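Local coordinates for protein nitric oxide dioxygenase (Rhodothermus marinus DSM 4252, PDB 6WK3) that binds heme in a globin fold, probably as a nitric oxide dioxygenase, and is here engineered as a carbene transferase for cyclopropane synthesis, at residues A[16-21]-A[63-68]; A[29-34]-A[107-112]; A[59-64]-A[120-125]. The protein carries 1 engineered substitution. All coordinates share one frame; numbering follows the deposited sequence.

Interaction 1 of 3, residues A[16-21]-A[63-68]; sequences ASVPAL and AYARSI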
# COMPACT_ATOMS: atom_id res chain seq x y z
N ALA A 16 -27.98 10.37 -6.80
CA ALA A 16 -29.25 9.97 -6.20
C ALA A 16 -29.15 8.63 -5.48
O ALA A 16 -29.98 8.36 -4.60
CB ALA A 16 -30.34 9.92 -7.27
N SER A 17 -28.17 7.79 -5.81
CA SER A 17 -28.02 6.52 -5.12
C SER A 17 -27.30 6.65 -3.79
O SER A 17 -27.18 5.65 -3.08
CB SER A 17 -27.29 5.50 -6.01
OG SER A 17 -26.16 6.06 -6.65
N VAL A 18 -26.82 7.84 -3.42
CA VAL A 18 -26.11 7.99 -2.15
C VAL A 18 -26.94 7.49 -0.97
O VAL A 18 -26.40 6.77 -0.12
CB VAL A 18 -25.62 9.44 -1.98
CG1 VAL A 18 -25.35 9.75 -0.51
CG2 VAL A 18 -24.36 9.67 -2.79
N PRO A 19 -28.24 7.81 -0.85
CA PRO A 19 -29.02 7.21 0.25
C PRO A 19 -28.99 5.69 0.29
O PRO A 19 -28.91 5.11 1.38
CB PRO A 19 -30.43 7.76 0.00
CG PRO A 19 -30.19 9.08 -0.63
CD PRO A 19 -29.01 8.87 -1.54
N ALA A 20 -29.04 5.02 -0.86
CA ALA A 20 -28.94 3.56 -0.88
C ALA A 20 -27.54 3.09 -0.50
O ALA A 20 -27.40 2.05 0.15
CB ALA A 20 -29.31 3.02 -2.26
N LEU A 21 -26.51 3.83 -0.90
CA LEU A 21 -25.14 3.44 -0.55
C LEU A 21 -24.85 3.66 0.93
O LEU A 21 -24.10 2.89 1.53
CB LEU A 21 -24.14 4.21 -1.41
CG LEU A 21 -23.95 3.71 -2.85
CD1 LEU A 21 -22.96 4.59 -3.58
CD2 LEU A 21 -23.47 2.27 -2.86
N ALA A 63 -18.00 7.68 -0.79
CA ALA A 63 -17.33 8.96 -0.96
C ALA A 63 -17.35 9.39 -2.43
O ALA A 63 -17.58 10.57 -2.73
CB ALA A 63 -15.90 8.89 -0.43
N TYR A 64 -17.11 8.45 -3.34
CA TYR A 64 -17.11 8.76 -4.76
C TYR A 64 -18.48 9.24 -5.23
O TYR A 64 -18.58 10.18 -6.02
CB TYR A 64 -16.68 7.52 -5.55
CG TYR A 64 -16.57 7.69 -7.04
CD1 TYR A 64 -15.99 8.83 -7.60
CD2 TYR A 64 -17.02 6.70 -7.90
CE1 TYR A 64 -15.87 8.96 -8.98
CE2 TYR A 64 -16.91 6.82 -9.27
CZ TYR A 64 -16.34 7.95 -9.80
OH TYR A 64 -16.23 8.05 -11.17
N ALA A 65 -19.54 8.60 -4.75
CA ALA A 65 -20.88 9.03 -5.12
C ALA A 65 -21.21 10.40 -4.51
O ALA A 65 -21.89 11.21 -5.14
CB ALA A 65 -21.90 7.98 -4.68
N ARG A 66 -20.71 10.67 -3.31
CA ARG A 66 -20.91 11.97 -2.67
C ARG A 66 -20.12 13.08 -3.36
O ARG A 66 -20.39 14.26 -3.11
CB ARG A 66 -20.50 11.91 -1.20
CG ARG A 66 -21.39 11.09 -0.29
CD ARG A 66 -21.27 11.62 1.13
NE ARG A 66 -21.54 10.62 2.15
CZ ARG A 66 -22.70 10.51 2.80
NH1 ARG A 66 -23.69 11.35 2.53
NH2 ARG A 66 -22.86 9.57 3.72
N SER A 67 -19.15 12.73 -4.19
CA SER A 67 -18.26 13.71 -4.80
C SER A 67 -18.18 13.51 -6.30
O SER A 67 -17.16 13.81 -6.92
CB SER A 67 -16.87 13.64 -4.16
OG SER A 67 -15.91 14.35 -4.92
N ILE A 68 -19.25 12.99 -6.90
CA ILE A 68 -19.25 12.71 -8.33
C ILE A 68 -19.22 14.00 -9.15
O ILE A 68 -18.80 13.96 -10.31
CB ILE A 68 -20.46 11.82 -8.69
CG1 ILE A 68 -20.31 11.21 -10.08
CG2 ILE A 68 -21.76 12.61 -8.59
CD1 ILE A 68 -19.07 10.36 -10.25
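One face of the Arg66 guanidinium carries the methyl CG1 of Val18, which sits 3.8 Å from NH1, while NH2 of the same group donates a hydrogen bond to OE1 of Gln22, one turn further along the helix of Val18. The arginine thus lies over the helix-helix seam at the protein surface: its extended chain crosses the valine at about a right angle, the guanidinium face resting on CG1, CG lying beside both valine methyls and the polar end held by the glutamine. Beneath it, the branched valine serves two partners at once. With CG1 anti to its own nitrogen (chi1 159°) and turned to the arginine, CG2 is left to press on Ala65, 3.5 Å from CB. In the globin fold this is where the start of helix 18-39, the B helix, meets the end of helix 50-66, the E helix. An alanine suits this close approach, with the CA atoms of Val18 and Ala65 6.1 Å apart. Leu21, one turn on from Val18, adds CD1 at 3.7 Å from Ala65 CB, and Val14 and Trp122 also pack against this alanine, burying its methyl among apolar groups.

Interaction 2 of 3, residues A[29-34]-A[107-112]; sequences SATMYR and KEVLGP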
# COMPACT_ATOMS: atom_id res chain seq x y z
N SER A 29 -20.28 -4.05 -1.58
CA SER A 29 -18.85 -4.34 -1.65
C SER A 29 -18.56 -5.80 -1.30
O SER A 29 -17.80 -6.48 -2.01
CB SER A 29 -18.09 -3.37 -0.74
OG SER A 29 -16.84 -3.90 -0.33
N ALA A 30 -19.19 -6.32 -0.24
CA ALA A 30 -18.96 -7.71 0.15
C ALA A 30 -19.48 -8.68 -0.91
O ALA A 30 -18.80 -9.65 -1.26
CB ALA A 30 -19.62 -8.00 1.50
N THR A 31 -20.69 -8.43 -1.42
CA THR A 31 -21.23 -9.26 -2.49
C THR A 31 -20.36 -9.19 -3.73
O THR A 31 -20.15 -10.20 -4.42
CB THR A 31 -22.65 -8.82 -2.81
OG1 THR A 31 -23.48 -9.02 -1.66
CG2 THR A 31 -23.21 -9.59 -4.00
N MET A 32 -19.82 -8.01 -4.03
CA MET A 32 -18.93 -7.87 -5.17
C MET A 32 -17.71 -8.76 -5.03
O MET A 32 -17.32 -9.46 -5.97
CB MET A 32 -18.53 -6.40 -5.32
CG MET A 32 -17.88 -6.09 -6.64
SD MET A 32 -16.35 -5.17 -6.43
CE MET A 32 -15.25 -6.50 -5.94
N TYR A 33 -17.09 -8.76 -3.84
CA TYR A 33 -15.87 -9.54 -3.65
C TYR A 33 -16.15 -11.04 -3.70
O TYR A 33 -15.32 -11.81 -4.19
CB TYR A 33 -15.21 -9.18 -2.32
CG TYR A 33 -14.05 -10.10 -1.97
CD1 TYR A 33 -12.83 -10.01 -2.63
CD2 TYR A 33 -14.19 -11.09 -0.99
CE1 TYR A 33 -11.78 -10.85 -2.32
CE2 TYR A 33 -13.15 -11.94 -0.68
CZ TYR A 33 -11.95 -11.81 -1.35
OH TYR A 33 -10.90 -12.65 -1.04
N ARG A 34 -17.31 -11.48 -3.20
CA ARG A 34 -17.64 -12.91 -3.25
C ARG A 34 -17.86 -13.37 -4.68
O ARG A 34 -17.41 -14.46 -5.05
CB ARG A 34 -18.86 -13.21 -2.39
CG ARG A 34 -18.59 -13.00 -0.91
CD ARG A 34 -19.81 -13.24 -0.04
NE ARG A 34 -19.52 -12.82 1.33
CZ ARG A 34 -20.20 -11.89 1.99
NH1 ARG A 34 -21.24 -11.28 1.43
NH2 ARG A 34 -19.84 -11.58 3.23
N LYS A 107 -27.23 -5.17 -8.88
CA LYS A 107 -28.49 -5.81 -9.27
C LYS A 107 -29.08 -6.62 -8.13
O LYS A 107 -30.30 -6.65 -7.94
CB LYS A 107 -28.26 -6.70 -10.49
CG LYS A 107 -28.27 -5.98 -11.82
CD LYS A 107 -28.07 -6.96 -12.97
CE LYS A 107 -27.68 -6.23 -14.24
NZ LYS A 107 -27.29 -7.14 -15.35
N GLU A 108 -28.23 -7.30 -7.36
CA GLU A 108 -28.72 -8.18 -6.30
C GLU A 108 -29.17 -7.38 -5.09
O GLU A 108 -30.26 -7.62 -4.55
CB GLU A 108 -27.62 -9.17 -5.92
CG GLU A 108 -28.09 -10.38 -5.15
CD GLU A 108 -26.92 -11.25 -4.74
OE1 GLU A 108 -26.39 -11.05 -3.63
OE2 GLU A 108 -26.53 -12.12 -5.55
N VAL A 109 -28.36 -6.42 -4.64
CA VAL A 109 -28.64 -5.76 -3.37
C VAL A 109 -29.82 -4.80 -3.51
O VAL A 109 -30.72 -4.77 -2.66
CB VAL A 109 -27.38 -5.05 -2.85
CG1 VAL A 109 -27.73 -4.16 -1.66
CG2 VAL A 109 -26.33 -6.08 -2.44
N LEU A 110 -29.83 -4.00 -4.58
CA LEU A 110 -30.88 -3.01 -4.77
C LEU A 110 -32.16 -3.59 -5.36
O LEU A 110 -33.18 -2.89 -5.39
CB LEU A 110 -30.37 -1.88 -5.66
CG LEU A 110 -29.19 -1.10 -5.09
CD1 LEU A 110 -29.05 0.25 -5.78
CD2 LEU A 110 -29.34 -0.92 -3.58
N GLY A 111 -32.12 -4.84 -5.83
CA GLY A 111 -33.30 -5.51 -6.33
C GLY A 111 -33.99 -4.73 -7.43
O GLY A 111 -33.45 -4.53 -8.52
N PRO A 112 -35.22 -4.27 -7.15
CA PRO A 112 -35.97 -3.53 -8.18
C PRO A 112 -35.36 -2.17 -8.52
O PRO A 112 -35.46 -1.74 -9.67
CB PRO A 112 -37.37 -3.39 -7.57
CG PRO A 112 -37.16 -3.53 -6.09
CD PRO A 112 -36.02 -4.50 -5.93
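Thr31 OG1 is hydrogen-bonded to the carbonyl oxygen of Ala27, one turn back in its own helix, and also faces helix 94-110. There it lies 4.2 Å from Val109 CG2 and 4.1 Å from Glu108 OE1, contacts of packing only, since no hydrogen bond joins the two segments. The threonine suits the place because its two branches divide the work: OG1 is satisfied within the helix, while CG2, anti to the backbone nitrogen, meets Glu108 OE1 at 3.5 Å. Glu108 reaches across with an extended chain, its CG anti to the backbone nitrogen (chi1 -163°), and its exposed carboxylate marks the outer border of the contact. Val109 points toward helix 18-39, where its side chain also packs on His24, Ala27 and Ile28. Replacing Thr31 by an alanine would probably leave the Ala27 carbonyl without this hydroxyl partner and open a shallow gap beside Val109 CG2 and the Glu108 carboxylate. Thr31 also touches Ala105 of helix 94-110, as does the buried Met32 beside it. Such packing of helix 18-39 on helix 94-110 is the B-G helix contact of the globin fold.

Interaction 3 of 3, residues A[59-64]-A[120-125]; sequences SALLAY and QAWKEA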
# COMPACT_ATOMS: atom_id res chain seq x y z
N SER A 59 -16.55 2.33 1.67
CA SER A 59 -16.41 3.76 1.96
C SER A 59 -16.09 4.54 0.70
O SER A 59 -16.62 5.64 0.48
CB SER A 59 -15.32 3.99 3.00
OG SER A 59 -15.69 3.50 4.27
N ALA A 60 -15.21 4.00 -0.14
CA ALA A 60 -14.83 4.68 -1.37
C ALA A 60 -16.02 4.86 -2.30
O ALA A 60 -16.23 5.94 -2.85
CB ALA A 60 -13.72 3.89 -2.07
N LEU A 61 -16.83 3.81 -2.47
CA LEU A 61 -18.04 3.95 -3.28
C LEU A 61 -18.91 5.09 -2.75
O LEU A 61 -19.35 5.95 -3.52
CB LEU A 61 -18.83 2.64 -3.30
CG LEU A 61 -18.20 1.49 -4.08
CD1 LEU A 61 -19.06 0.25 -3.93
CD2 LEU A 61 -17.99 1.84 -5.55
N LEU A 62 -19.15 5.11 -1.44
CA LEU A 62 -19.94 6.18 -0.84
C LEU A 62 -19.30 7.55 -1.08
O LEU A 62 -19.96 8.48 -1.53
CB LEU A 62 -20.10 5.92 0.66
CG LEU A 62 -21.08 6.82 1.41
CD1 LEU A 62 -22.40 6.93 0.66
CD2 LEU A 62 -21.29 6.28 2.81
N ALA A 63 -18.00 7.68 -0.79
CA ALA A 63 -17.33 8.96 -0.96
C ALA A 63 -17.35 9.39 -2.43
O ALA A 63 -17.58 10.57 -2.73
CB ALA A 63 -15.90 8.89 -0.43
N TYR A 64 -17.11 8.45 -3.34
CA TYR A 64 -17.11 8.76 -4.76
C TYR A 64 -18.48 9.24 -5.23
O TYR A 64 -18.58 10.18 -6.02
CB TYR A 64 -16.68 7.52 -5.55
CG TYR A 64 -16.57 7.69 -7.04
CD1 TYR A 64 -15.99 8.83 -7.60
CD2 TYR A 64 -17.02 6.70 -7.90
CE1 TYR A 64 -15.87 8.96 -8.98
CE2 TYR A 64 -16.91 6.82 -9.27
CZ TYR A 64 -16.34 7.95 -9.80
OH TYR A 64 -16.23 8.05 -11.17
N GLN A 120 -26.31 1.83 -15.96
CA GLN A 120 -25.50 2.50 -16.97
C GLN A 120 -24.77 3.70 -16.38
O GLN A 120 -23.63 3.99 -16.75
CB GLN A 120 -26.37 2.93 -18.15
CG GLN A 120 -25.60 3.62 -19.27
CD GLN A 120 -24.47 2.76 -19.81
OE1 GLN A 120 -24.58 1.53 -19.86
NE2 GLN A 120 -23.38 3.40 -20.22
N ALA A 121 -25.43 4.43 -15.47
CA ALA A 121 -24.76 5.53 -14.79
C ALA A 121 -23.56 5.03 -14.00
O ALA A 121 -22.47 5.61 -14.06
CB ALA A 121 -25.74 6.28 -13.89
N TRP A 122 -23.73 3.93 -13.26
CA TRP A 122 -22.63 3.41 -12.46
C TRP A 122 -21.54 2.81 -13.33
O TRP A 122 -20.37 2.86 -12.96
CB TRP A 122 -23.15 2.39 -11.44
CG TRP A 122 -23.52 3.06 -10.17
CD1 TRP A 122 -24.78 3.38 -9.74
CD2 TRP A 122 -22.62 3.56 -9.17
NE1 TRP A 122 -24.71 4.03 -8.53
CE2 TRP A 122 -23.40 4.14 -8.16
CE3 TRP A 122 -21.22 3.55 -9.03
CZ2 TRP A 122 -22.83 4.72 -7.02
CZ3 TRP A 122 -20.66 4.12 -7.90
CH2 TRP A 122 -21.46 4.70 -6.91
N LYS A 123 -21.91 2.25 -14.49
CA LYS A 123 -20.89 1.78 -15.42
C LYS A 123 -20.01 2.93 -15.88
O LYS A 123 -18.78 2.81 -15.91
CB LYS A 123 -21.54 1.10 -16.62
CG LYS A 123 -20.55 0.50 -17.60
CD LYS A 123 -21.26 -0.22 -18.73
CE LYS A 123 -20.29 -1.12 -19.50
NZ LYS A 123 -19.17 -0.34 -20.09
N GLU A 124 -20.62 4.07 -16.22
CA GLU A 124 -19.83 5.23 -16.64
C GLU A 124 -19.00 5.78 -15.48
O GLU A 124 -17.83 6.11 -15.66
CB GLU A 124 -20.75 6.31 -17.20
N ALA A 125 -19.59 5.87 -14.29
CA ALA A 125 -18.83 6.32 -13.13
C ALA A 125 -17.71 5.35 -12.81
O ALA A 125 -16.63 5.77 -12.37
CB ALA A 125 -19.75 6.50 -11.93
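Tyr64 leaves helix 59-64 with its CB directed at helix 120-125, and its CG, anti to the backbone nitrogen, carries the ring across the gap between the two. These are parts of the E and H helices of the globin fold; the axes of these short segments pass 13.0 Å apart at 100°, a gap that the tyrosine and tryptophan rings help to fill. Along the ring, CD2 comes first, with Trp122 CZ3 at 4.5 Å. CE2 is next, 3.3 Å from Ala125 O, which sits at the ring edge near its plane, and 3.9 Å from Ala125 CB, where a small residue lets the ring come close to the helix backbone. At the tip, OH donates a 2.6 Å hydrogen bond to Ala125 O, tying a buried hydroxyl to the H helix. Leu6, Leu74, Phe128 and Leu129 also touch the ring, and the Ala125 carbonyl satisfies the hydroxyl in this apolar setting.

Trp122 fills the neighbouring space. Its NE1 is hydrogen-bonded to Ser17 OG, so the indole is anchored at its polar corner while its six-membered ring extends toward helix 59-64. Leu61 CD2 is 4.2 Å from Trp122 CZ3, and the Leu61 side chain comes within about 5 Å of the heme, which Ala60 touches, so this packing probably lies behind the pocket wall. Leu61 O lies at the edge of the indole, near its plane, 4.2 Å from Trp122 CH2. The hydroxyl of Tyr64 approaches Ala125 O at a C=O...OH angle of 126°, its oxygen tilted 17° from the carbonyl plane.

Helix 18-39 serves interactions 1 and 2, meeting helix 50-66 near its start and helix 94-110 further along, with centres about 16 Å apart. Helix 50-66 serves interactions 1 and 3, which share Ala63 and Tyr64 and have centres about 7 Å apart; Leu21 CD1 touches Trp122 CZ2 at 3.4 Å between them. The centres of interactions 2 and 3 are about 14 Å apart, their nearest atoms about 5 Å. Along the chain the segments of interactions 1 and 2 alternate, as do those of 2 and 3, so sequence-distant helices interlock. Interaction 3 is buried near the heme, whereas interactions 1 and 2 lie nearer the surface. Together the three join four helices of the globin domain.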